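Local coordinates for Card1 endonuclease domain-containing protein (Vibrio cholerae, PDB 1XMX) that is of unknown function but carries a Card1-like endonuclease domain of the PDDEXK clan and may bind nucleic acid, as inferred for its family, at residues A[17-22]-A[136-141]; A[89-94]-A[99-104]; A[115-120]-A[126-131]. All blocks are in the same frame, centred on the assembly; numbering follows the deposited sequence.

Contact 1 of 3, residues A[17-22]-A[136-141]; sequences LVTPLL and TQVQDR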
loop_
_atom_site.group_PDB
_atom_site.type_symbol
_atom_site.label_atom_id
_atom_site.label_comp_id
_atom_site.label_asym_id
_atom_site.label_seq_id
_atom_site.Cartn_x
_atom_site.Cartn_y
_atom_site.Cartn_z
ATOM N N LEU A 17 -10.760 -2.758 -12.643
ATOM C CA LEU A 17 -10.872 -3.675 -13.818
ATOM C C LEU A 17 -10.157 -4.990 -13.582
ATOM O O LEU A 17 -10.441 -5.981 -14.246
ATOM C CB LEU A 17 -10.291 -3.031 -15.067
ATOM C CG LEU A 17 -10.925 -1.729 -15.519
ATOM C CD1 LEU A 17 -10.263 -1.220 -16.825
ATOM C CD2 LEU A 17 -12.463 -1.885 -15.683
ATOM N N VAL A 18 -9.252 -5.012 -12.601
ATOM C CA VAL A 18 -8.502 -6.204 -12.302
ATOM C C VAL A 18 -9.151 -6.985 -11.145
ATOM O O VAL A 18 -9.232 -8.219 -11.193
ATOM C CB VAL A 18 -7.040 -5.788 -11.860
ATOM C CG1 VAL A 18 -6.279 -6.917 -11.239
ATOM C CG2 VAL A 18 -6.272 -5.290 -13.037
ATOM N N THR A 19 -9.580 -6.287 -10.080
ATOM C CA THR A 19 -10.047 -7.016 -8.891
ATOM C C THR A 19 -11.268 -7.975 -9.089
ATOM O O THR A 19 -11.316 -9.015 -8.461
ATOM C CB THR A 19 -10.203 -6.087 -7.682
ATOM O OG1 THR A 19 -11.159 -5.069 -7.965
ATOM C CG2 THR A 19 -8.860 -5.398 -7.342
ATOM N N PRO A 20 -12.283 -7.593 -9.905
ATOM C CA PRO A 20 -13.288 -8.564 -10.279
ATOM C C PRO A 20 -12.749 -9.869 -10.896
ATOM O O PRO A 20 -13.312 -10.956 -10.630
ATOM C CB PRO A 20 -14.138 -7.802 -11.307
ATOM C CG PRO A 20 -13.979 -6.312 -10.861
ATOM C CD PRO A 20 -12.574 -6.241 -10.462
ATOM N N LEU A 21 -11.692 -9.793 -11.693
ATOM C CA LEU A 21 -11.120 -11.027 -12.285
ATOM C C LEU A 21 -10.303 -11.851 -11.313
ATOM O O LEU A 21 -10.032 -13.005 -11.578
ATOM C CB LEU A 21 -10.263 -10.665 -13.519
ATOM C CG LEU A 21 -11.075 -10.047 -14.708
ATOM C CD1 LEU A 21 -10.151 -9.323 -15.616
ATOM C CD2 LEU A 21 -11.899 -11.113 -15.495
ATOM N N LEU A 22 -9.843 -11.252 -10.216
ATOM C CA LEU A 22 -9.116 -11.997 -9.206
ATOM C C LEU A 22 -10.015 -12.684 -8.164
ATOM O O LEU A 22 -9.533 -13.499 -7.335
ATOM C CB LEU A 22 -8.066 -11.085 -8.512
ATOM C CG LEU A 22 -7.046 -10.349 -9.385
ATOM C CD1 LEU A 22 -6.074 -9.582 -8.523
ATOM C CD2 LEU A 22 -6.280 -11.322 -10.328
ATOM N N THR A 136 -22.263 -7.979 -4.812
ATOM C CA THR A 136 -21.415 -8.719 -3.887
ATOM C C THR A 136 -20.216 -7.833 -3.535
ATOM O O THR A 136 -19.891 -6.864 -4.240
ATOM C CB THR A 136 -20.917 -10.057 -4.518
ATOM O OG1 THR A 136 -20.276 -9.784 -5.750
ATOM C CG2 THR A 136 -22.069 -10.972 -4.857
ATOM N N GLN A 137 -19.533 -8.186 -2.467
ATOM C CA GLN A 137 -18.375 -7.430 -2.038
ATOM C C GLN A 137 -17.199 -8.057 -2.810
ATOM O O GLN A 137 -17.018 -9.235 -2.792
ATOM C CB GLN A 137 -18.252 -7.594 -0.513
ATOM C CG GLN A 137 -16.939 -7.212 0.108
ATOM C CD GLN A 137 -16.546 -5.775 -0.205
ATOM O OE1 GLN A 137 -15.408 -5.509 -0.580
ATOM N NE2 GLN A 137 -17.487 -4.848 -0.017
ATOM N N VAL A 138 -16.419 -7.291 -3.548
ATOM C CA VAL A 138 -15.295 -7.899 -4.271
ATOM C C VAL A 138 -14.277 -8.521 -3.334
ATOM O O VAL A 138 -13.927 -7.917 -2.332
ATOM C CB VAL A 138 -14.617 -6.868 -5.150
ATOM C CG1 VAL A 138 -13.400 -7.507 -5.880
ATOM C CG2 VAL A 138 -15.680 -6.295 -6.173
ATOM N N GLN A 139 -13.799 -9.735 -3.628
ATOM C CA GLN A 139 -12.874 -10.368 -2.686
ATOM C C GLN A 139 -11.585 -9.568 -2.710
ATOM O O GLN A 139 -11.347 -8.821 -3.666
ATOM C CB GLN A 139 -12.586 -11.808 -3.105
ATOM C CG GLN A 139 -13.809 -12.697 -2.989
ATOM C CD GLN A 139 -13.489 -14.132 -3.276
ATOM O OE1 GLN A 139 -12.467 -14.441 -3.871
ATOM N NE2 GLN A 139 -14.340 -15.024 -2.811
ATOM N N ASP A 140 -10.726 -9.810 -1.717
ATOM C CA ASP A 140 -9.512 -9.064 -1.471
ATOM C C ASP A 140 -8.322 -9.943 -1.796
ATOM O O ASP A 140 -7.854 -10.679 -0.953
ATOM C CB ASP A 140 -9.500 -8.635 0.004
ATOM C CG ASP A 140 -10.661 -7.679 0.331
ATOM O OD1 ASP A 140 -10.941 -6.906 -0.579
ATOM O OD2 ASP A 140 -11.294 -7.728 1.433
ATOM N N ARG A 141 -7.829 -9.855 -3.027
ATOM C CA ARG A 141 -6.846 -10.794 -3.583
ATOM C C ARG A 141 -5.583 -10.128 -4.119
ATOM O O ARG A 141 -4.493 -10.688 -4.044
ATOM C CB ARG A 141 -7.474 -11.563 -4.753
ATOM C CG ARG A 141 -8.714 -12.422 -4.382
ATOM C CD ARG A 141 -8.379 -13.448 -3.393
ATOM N NE ARG A 141 -9.562 -14.267 -3.137
ATOM C CZ ARG A 141 -9.615 -15.251 -2.250
ATOM N NH1 ARG A 141 -8.554 -15.519 -1.497
ATOM N NH2 ARG A 141 -10.744 -15.960 -2.115
HETATM O O HOH W 1 -10.349 -9.807 -6.208
#
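Pro-20 and Val-138 mark one point of closest backbone approach, with their CA atoms 6.4 Å apart, and Leu-22 and Arg-141 mark the other. Segment 17-22 is a loosely bonded stretch of helix 15-22, kinked where the N atoms of Pro-20 and Leu-21 lack a bond to the preceding turn. Segment 136-141 leaves strand 136-137 and runs on as loop. At the first point, Val-138 holds CG1 anti to its backbone N (chi1 178°), which lays that methyl 3.6 Å from Thr-19 O, while Thr-19 OG1 lies 3.9 Å from the same CG1. The two side chains cross at about a right angle. One water joins the backbones, donating to Thr-19 O at 2.6 Å and to Gln-139 O at 2.9 Å. Helix 15-22 follows the first strand of a Rossmann-like sheet, and this contact sets it against the loop that leaves the edge strand 136-137; Pro-20 and Val-138 also both touch Val-118. At the second point, Arg-141 packs by its aliphatic root: CG comes to 3.2 Å from Leu-22 O and CB to 3.8 Å from Leu-22 CB. A bend at chi2 (-61°) then carries the guanidinium off to Gln-139, where NE and NH2 both grip OE1. That oxygen lies in the guanidinium plane, yet both donors sit above one face of the Gln-139 amide; His-24 N donates to OE1 as well.

Contact 2 of 3, residues A[89-94]-A[99-104]; sequences VKFNAS and HRLLSA
A single methyl group, Leu-101 CD1, touches two residues at once, Ala-93 and Phe-91: it lies 3.5 Å from the carbonyl O of Ala-93, 3.8 Å from Ala-93 CB and 3.9 Å from Phe-91 CZ. The CB of Leu-101 does not itself point at the strand. CG stands anti to the backbone N (chi1 -177°), and chi2 of 71° then swings CD1 back over the turn that follows strand 88-92. The second branch, CD2, is slightly farther from the same oxygen, at 3.9 Å. One helical turn on, Ala-104 CB points at the strand and meets Phe-91 CZ at 3.7 Å. CZ thus touches both the Leu-101 and Ala-104 methyls, each approaching obliquely, while CA of its own neighbour Ala-93 lies over one face of the ring near the rim. Phe-108, later in the same helix, adds an edge-to-face partner. This is the first half of a beta-alpha-beta unit, in which strand 88-92 is linked by helix 98-110 to the parallel strand 115-118; the side-chain contacts between the segments are all apolar. Asn-92 forms an Asx turn: its OD1 takes Ser-94 N at 2.8 Å in the carbonyl plane and Ser-94 OG at 2.6 Å, while ND2 donates to Arg-16 O. Two bonds on one oxygen fix the amide's rotation and hold the chain as it leaves the strand. On the helix, Ser-103 OG returns to His-99 O, reaching it from the face opposite to Ser-103 N, and Arg-100 extends to a salt bridge with Asp-36. A bound magnesium ion lies about 8 Å from the Leu-101 side chain.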
loop_
_atom_site.group_PDB
_atom_site.type_symbol
_atom_site.label_atom_id
_atom_site.label_comp_id
_atom_site.label_asym_id
_atom_site.label_seq_id
_atom_site.Cartn_x
_atom_site.Cartn_y
_atom_site.Cartn_z
ATOM N N VAL A 89 -20.540 -11.509 -22.883
ATOM C CA VAL A 89 -19.907 -10.286 -22.460
ATOM C C VAL A 89 -20.474 -9.728 -21.157
ATOM O O VAL A 89 -21.682 -9.733 -20.927
ATOM C CB VAL A 89 -19.937 -9.195 -23.556
ATOM C CG1 VAL A 89 -19.277 -7.893 -23.068
ATOM C CG2 VAL A 89 -19.209 -9.710 -24.769
ATOM N N LYS A 90 -19.577 -9.264 -20.303
ATOM C CA LYS A 90 -19.968 -8.492 -19.149
ATOM C C LYS A 90 -19.134 -7.228 -19.171
ATOM O O LYS A 90 -17.890 -7.265 -19.299
ATOM C CB LYS A 90 -19.745 -9.263 -17.831
ATOM C CG LYS A 90 -20.632 -10.448 -17.662
ATOM C CD LYS A 90 -20.775 -10.756 -16.161
ATOM C CE LYS A 90 -21.023 -12.238 -15.947
ATOM N NZ LYS A 90 -21.561 -12.742 -14.598
ATOM N N PHE A 91 -19.825 -6.113 -19.036
ATOM C CA PHE A 91 -19.192 -4.829 -19.166
ATOM C C PHE A 91 -18.923 -4.314 -17.731
ATOM O O PHE A 91 -19.847 -4.114 -16.921
ATOM C CB PHE A 91 -20.050 -3.854 -19.981
ATOM C CG PHE A 91 -19.466 -2.418 -20.063
ATOM C CD1 PHE A 91 -18.083 -2.198 -20.216
ATOM C CD2 PHE A 91 -20.316 -1.307 -20.021
ATOM C CE1 PHE A 91 -17.570 -0.863 -20.295
ATOM C CE2 PHE A 91 -19.836 -0.023 -20.108
ATOM C CZ PHE A 91 -18.451 0.215 -20.260
ATOM N N ASN A 92 -17.647 -4.175 -17.439
ATOM C CA ASN A 92 -17.198 -3.554 -16.227
ATOM C C ASN A 92 -17.069 -2.034 -16.487
ATOM O O ASN A 92 -16.147 -1.579 -17.174
ATOM C CB ASN A 92 -15.845 -4.120 -15.824
ATOM C CG ASN A 92 -15.324 -3.533 -14.486
ATOM O OD1 ASN A 92 -15.725 -2.408 -14.075
ATOM N ND2 ASN A 92 -14.404 -4.267 -13.825
ATOM N N ALA A 93 -18.027 -1.289 -15.977
ATOM C CA ALA A 93 -18.113 0.136 -16.160
ATOM C C ALA A 93 -17.469 0.903 -15.004
ATOM O O ALA A 93 -17.822 2.063 -14.774
ATOM C CB ALA A 93 -19.618 0.535 -16.246
ATOM N N SER A 94 -16.557 0.273 -14.273
ATOM C CA SER A 94 -15.923 0.909 -13.115
ATOM C C SER A 94 -14.975 2.089 -13.498
ATOM O O SER A 94 -14.744 3.010 -12.686
ATOM C CB SER A 94 -15.116 -0.132 -12.305
ATOM O OG SER A 94 -15.954 -1.182 -11.850
ATOM N N HIS A 99 -17.029 10.247 -21.353
ATOM C CA HIS A 99 -17.427 10.206 -22.743
ATOM C C HIS A 99 -17.249 8.827 -23.356
ATOM O O HIS A 99 -18.119 8.338 -24.030
ATOM C CB HIS A 99 -16.773 11.327 -23.604
ATOM C CG HIS A 99 -15.313 11.128 -23.887
ATOM N ND1 HIS A 99 -14.379 10.871 -22.901
ATOM C CD2 HIS A 99 -14.609 11.246 -25.042
ATOM C CE1 HIS A 99 -13.179 10.776 -23.447
ATOM N NE2 HIS A 99 -13.287 11.009 -24.742
ATOM N N ARG A 100 -16.112 8.209 -23.133
ATOM C CA ARG A 100 -15.890 6.849 -23.621
ATOM C C ARG A 100 -16.815 5.887 -22.853
ATOM O O ARG A 100 -17.335 4.960 -23.437
ATOM C CB ARG A 100 -14.407 6.458 -23.381
ATOM C CG ARG A 100 -13.413 7.293 -24.227
ATOM C CD ARG A 100 -11.976 7.219 -23.756
ATOM N NE ARG A 100 -11.069 7.977 -24.630
ATOM C CZ ARG A 100 -9.782 8.208 -24.347
ATOM N NH1 ARG A 100 -9.274 7.792 -23.199
ATOM N NH2 ARG A 100 -9.013 8.875 -25.179
ATOM N N LEU A 101 -16.936 6.063 -21.533
ATOM C CA LEU A 101 -17.756 5.143 -20.694
ATOM C C LEU A 101 -19.174 5.059 -21.170
ATOM O O LEU A 101 -19.698 3.977 -21.323
ATOM C CB LEU A 101 -17.778 5.539 -19.204
ATOM C CG LEU A 101 -18.536 4.642 -18.218
ATOM C CD1 LEU A 101 -17.758 3.321 -18.025
ATOM C CD2 LEU A 101 -18.695 5.292 -16.847
ATOM N N LEU A 102 -19.791 6.223 -21.397
ATOM C CA LEU A 102 -21.171 6.280 -21.801
ATOM C C LEU A 102 -21.389 5.869 -23.261
ATOM O O LEU A 102 -22.466 5.417 -23.599
ATOM C CB LEU A 102 -21.775 7.657 -21.544
ATOM C CG LEU A 102 -21.783 8.024 -20.065
ATOM C CD1 LEU A 102 -22.463 9.342 -19.903
ATOM C CD2 LEU A 102 -22.520 6.943 -19.320
ATOM N N SER A 103 -20.370 5.994 -24.106
ATOM C CA SER A 103 -20.475 5.489 -25.470
ATOM C C SER A 103 -20.500 3.960 -25.427
ATOM O O SER A 103 -21.353 3.361 -26.044
ATOM C CB SER A 103 -19.284 5.933 -26.318
ATOM O OG SER A 103 -19.209 7.341 -26.368
ATOM N N ALA A 104 -19.548 3.352 -24.706
ATOM C CA ALA A 104 -19.527 1.910 -24.516
ATOM C C ALA A 104 -20.800 1.411 -23.849
ATOM O O ALA A 104 -21.303 0.367 -24.237
ATOM C CB ALA A 104 -18.330 1.487 -23.705
#

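Contact 3 of 3, residues A[115-120]-A[126-131]; sequences IFVVEP and CWLYPE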
loop_
_atom_site.group_PDB
_atom_site.type_symbol
_atom_site.label_atom_id
_atom_site.label_comp_id
_atom_site.label_asym_id
_atom_site.label_seq_id
_atom_site.Cartn_x
_atom_site.Cartn_y
_atom_site.Cartn_z
ATOM N N ILE A 115 -24.046 -5.345 -17.099
ATOM C CA ILE A 115 -23.151 -4.212 -16.842
ATOM C C ILE A 115 -23.047 -4.004 -15.341
ATOM O O ILE A 115 -24.071 -3.954 -14.661
ATOM C CB ILE A 115 -23.682 -2.873 -17.492
ATOM C CG1 ILE A 115 -23.809 -2.994 -19.036
ATOM C CG2 ILE A 115 -22.711 -1.736 -17.156
ATOM C CD1 ILE A 115 -24.788 -1.994 -19.669
ATOM N N PHE A 116 -21.833 -3.879 -14.822
ATOM C CA PHE A 116 -21.650 -3.678 -13.396
ATOM C C PHE A 116 -20.592 -2.628 -13.161
ATOM O O PHE A 116 -19.804 -2.320 -14.076
ATOM C CB PHE A 116 -21.246 -4.991 -12.711
ATOM C CG PHE A 116 -19.849 -5.468 -13.073
ATOM C CD1 PHE A 116 -18.719 -4.936 -12.433
ATOM C CD2 PHE A 116 -19.657 -6.430 -14.040
ATOM C CE1 PHE A 116 -17.440 -5.362 -12.724
ATOM C CE2 PHE A 116 -18.367 -6.876 -14.339
ATOM C CZ PHE A 116 -17.251 -6.362 -13.660
ATOM N N VAL A 117 -20.585 -2.088 -11.929
ATOM C CA VAL A 117 -19.610 -1.125 -11.426
ATOM C C VAL A 117 -19.178 -1.533 -10.024
ATOM O O VAL A 117 -20.001 -1.913 -9.212
ATOM C CB VAL A 117 -20.170 0.311 -11.357
ATOM C CG1 VAL A 117 -19.181 1.226 -10.645
ATOM C CG2 VAL A 117 -20.392 0.894 -12.778
ATOM N N VAL A 118 -17.872 -1.481 -9.770
ATOM C CA VAL A 118 -17.307 -1.550 -8.393
ATOM C C VAL A 118 -17.249 -0.146 -7.806
ATOM O O VAL A 118 -16.505 0.725 -8.255
ATOM C CB VAL A 118 -15.894 -2.069 -8.424
ATOM C CG1 VAL A 118 -15.358 -2.238 -6.955
ATOM C CG2 VAL A 118 -15.837 -3.388 -9.224
ATOM N N GLU A 119 -18.092 0.084 -6.825
ATOM C CA GLU A 119 -18.103 1.342 -6.182
ATOM C C GLU A 119 -16.758 1.440 -5.403
ATOM O O GLU A 119 -16.392 0.530 -4.640
ATOM C CB GLU A 119 -19.351 1.413 -5.286
ATOM C CG GLU A 119 -19.687 2.831 -4.866
ATOM C CD GLU A 119 -18.884 3.333 -3.671
ATOM O OE1 GLU A 119 -18.968 2.642 -2.621
ATOM O OE2 GLU A 119 -18.298 4.472 -3.743
ATOM N N PRO A 120 -15.980 2.498 -5.655
ATOM C CA PRO A 120 -14.609 2.432 -5.174
ATOM C C PRO A 120 -14.539 2.539 -3.629
ATOM O O PRO A 120 -13.619 2.006 -3.020
ATOM C CB PRO A 120 -13.928 3.657 -5.869
ATOM C CG PRO A 120 -15.107 4.675 -6.084
ATOM C CD PRO A 120 -16.283 3.747 -6.394
ATOM N N CYS A 126 -21.694 -3.783 -8.209
ATOM C CA CYS A 126 -23.074 -3.343 -8.282
ATOM C C CYS A 126 -23.531 -3.590 -9.700
ATOM O O CYS A 126 -22.848 -3.159 -10.656
ATOM C CB CYS A 126 -23.152 -1.836 -8.022
ATOM S SG CYS A 126 -22.578 -1.265 -6.351
ATOM N N TRP A 127 -24.638 -4.307 -9.842
ATOM C CA TRP A 127 -25.179 -4.607 -11.172
ATOM C C TRP A 127 -26.089 -3.514 -11.644
ATOM O O TRP A 127 -27.139 -3.288 -11.038
ATOM C CB TRP A 127 -25.944 -5.911 -11.132
ATOM C CG TRP A 127 -25.031 -7.018 -10.890
ATOM C CD1 TRP A 127 -24.766 -7.649 -9.684
ATOM C CD2 TRP A 127 -24.163 -7.611 -11.850
ATOM N NE1 TRP A 127 -23.822 -8.627 -9.863
ATOM C CE2 TRP A 127 -23.443 -8.648 -11.177
ATOM C CE3 TRP A 127 -23.971 -7.427 -13.228
ATOM C CZ2 TRP A 127 -22.531 -9.457 -11.823
ATOM C CZ3 TRP A 127 -23.053 -8.232 -13.872
ATOM C CH2 TRP A 127 -22.337 -9.237 -13.159
ATOM N N LEU A 128 -25.668 -2.816 -12.694
ATOM C CA LEU A 128 -26.453 -1.718 -13.262
ATOM C C LEU A 128 -27.497 -2.300 -14.182
ATOM O O LEU A 128 -28.592 -1.791 -14.297
ATOM C CB LEU A 128 -25.552 -0.725 -14.001
ATOM C CG LEU A 128 -25.172 0.093 -12.764
ATOM C CD1 LEU A 128 -23.681 0.102 -12.536
ATOM C CD2 LEU A 128 -25.869 1.453 -12.544
ATOM N N TYR A 129 -27.154 -3.422 -14.783
ATOM C CA TYR A 129 -28.035 -4.077 -15.704
ATOM C C TYR A 129 -27.622 -5.559 -15.761
ATOM O O TYR A 129 -26.442 -5.867 -15.943
ATOM C CB TYR A 129 -27.978 -3.389 -17.098
ATOM C CG TYR A 129 -28.791 -4.178 -18.088
ATOM C CD1 TYR A 129 -30.176 -4.200 -18.003
ATOM C CD2 TYR A 129 -28.171 -4.961 -19.040
ATOM C CE1 TYR A 129 -30.945 -4.990 -18.877
ATOM C CE2 TYR A 129 -28.898 -5.737 -19.907
ATOM C CZ TYR A 129 -30.285 -5.755 -19.824
ATOM O OH TYR A 129 -30.999 -6.514 -20.715
ATOM N N PRO A 130 -28.573 -6.483 -15.508
ATOM C CA PRO A 130 -29.976 -6.250 -15.009
ATOM C C PRO A 130 -29.969 -5.926 -13.497
ATOM O O PRO A 130 -29.187 -6.543 -12.763
ATOM C CB PRO A 130 -30.656 -7.594 -15.269
ATOM C CG PRO A 130 -29.519 -8.594 -15.126
ATOM C CD PRO A 130 -28.278 -7.918 -15.677
ATOM N N GLU A 131 -30.780 -4.959 -13.030
ATOM C CA GLU A 131 -30.717 -4.614 -11.590
ATOM C C GLU A 131 -31.070 -5.845 -10.730
ATOM O O GLU A 131 -30.775 -5.852 -9.552
ATOM C CB GLU A 131 -31.590 -3.404 -11.158
ATOM C CG GLU A 131 -31.113 -1.952 -11.521
ATOM C CD GLU A 131 -29.855 -1.414 -10.724
ATOM O OE1 GLU A 131 -29.559 -1.893 -9.610
ATOM O OE2 GLU A 131 -29.167 -0.497 -11.206
#
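Phe-116 and Trp-127 form the apolar centre, a non-hydrogen-bonded pair with their side chains on one face of the hairpin. Phe-116 CB sits over the six-membered ring of Trp-127, 3.7 Å from CE3, and the phenyl edge points to the indole face in a T-shaped pair (centroids 5.4 Å apart, planes at 68°). Phe-116 CG lies between the backbone N and carbonyl carbon (chi1 69°), which keeps CD2 near the indole's CZ3. On the other side of the hairpin Val-117 CG2 presses on Leu-128 CD1 at 3.4 Å, closer than usual carbon contact, and Leu-128 chi2, at 121°, is off a staggered value. Farther out, the backbone ladder shows a classic beta bulge: Ile-115 O accepts from Leu-128 N at 2.8 Å and Tyr-129 N at 3.1 Å, and Ile-115 N donates to Tyr-129 O. Past it, Val-117 and Cys-126 exchange two backbone bonds. At the polar edge Glu-119 turns to Ser-122 N and Asn-121 ND2 in the connecting loop. Ile-115 packs against helix 98-110 at Tyr-105, Tyr-129 makes a cation-pi contact with Arg-109 of that helix, and Phe-116 reaches Pro-20 of helix 15-22 on the other face.

How the contacts relate
From the N terminus, helix 15-22 supplies the first half of contact 1, but its partner 136-141 arrives only after 113 intervening residues. Contacts 2 and 3 both fall within that long loop, one after the other and without crossing: contact 2 closes over four residues, joining strand 88-92 to helix 98-110, then contact 3 closes over five as a hairpin. All three reach one seven-stranded sheet. Contacts 2 and 3 meet along neighbouring strands, where Ala-93 N probably bonds Phe-116 O at 2.8 Å. Contact 1 meets both, Pro-20 touching each: its CG lies 3.6 Å from Asn-92 ND2 and 3.8 Å from Val-118 CG2, joining helix 15-22 to strands 88-92 and 115-118.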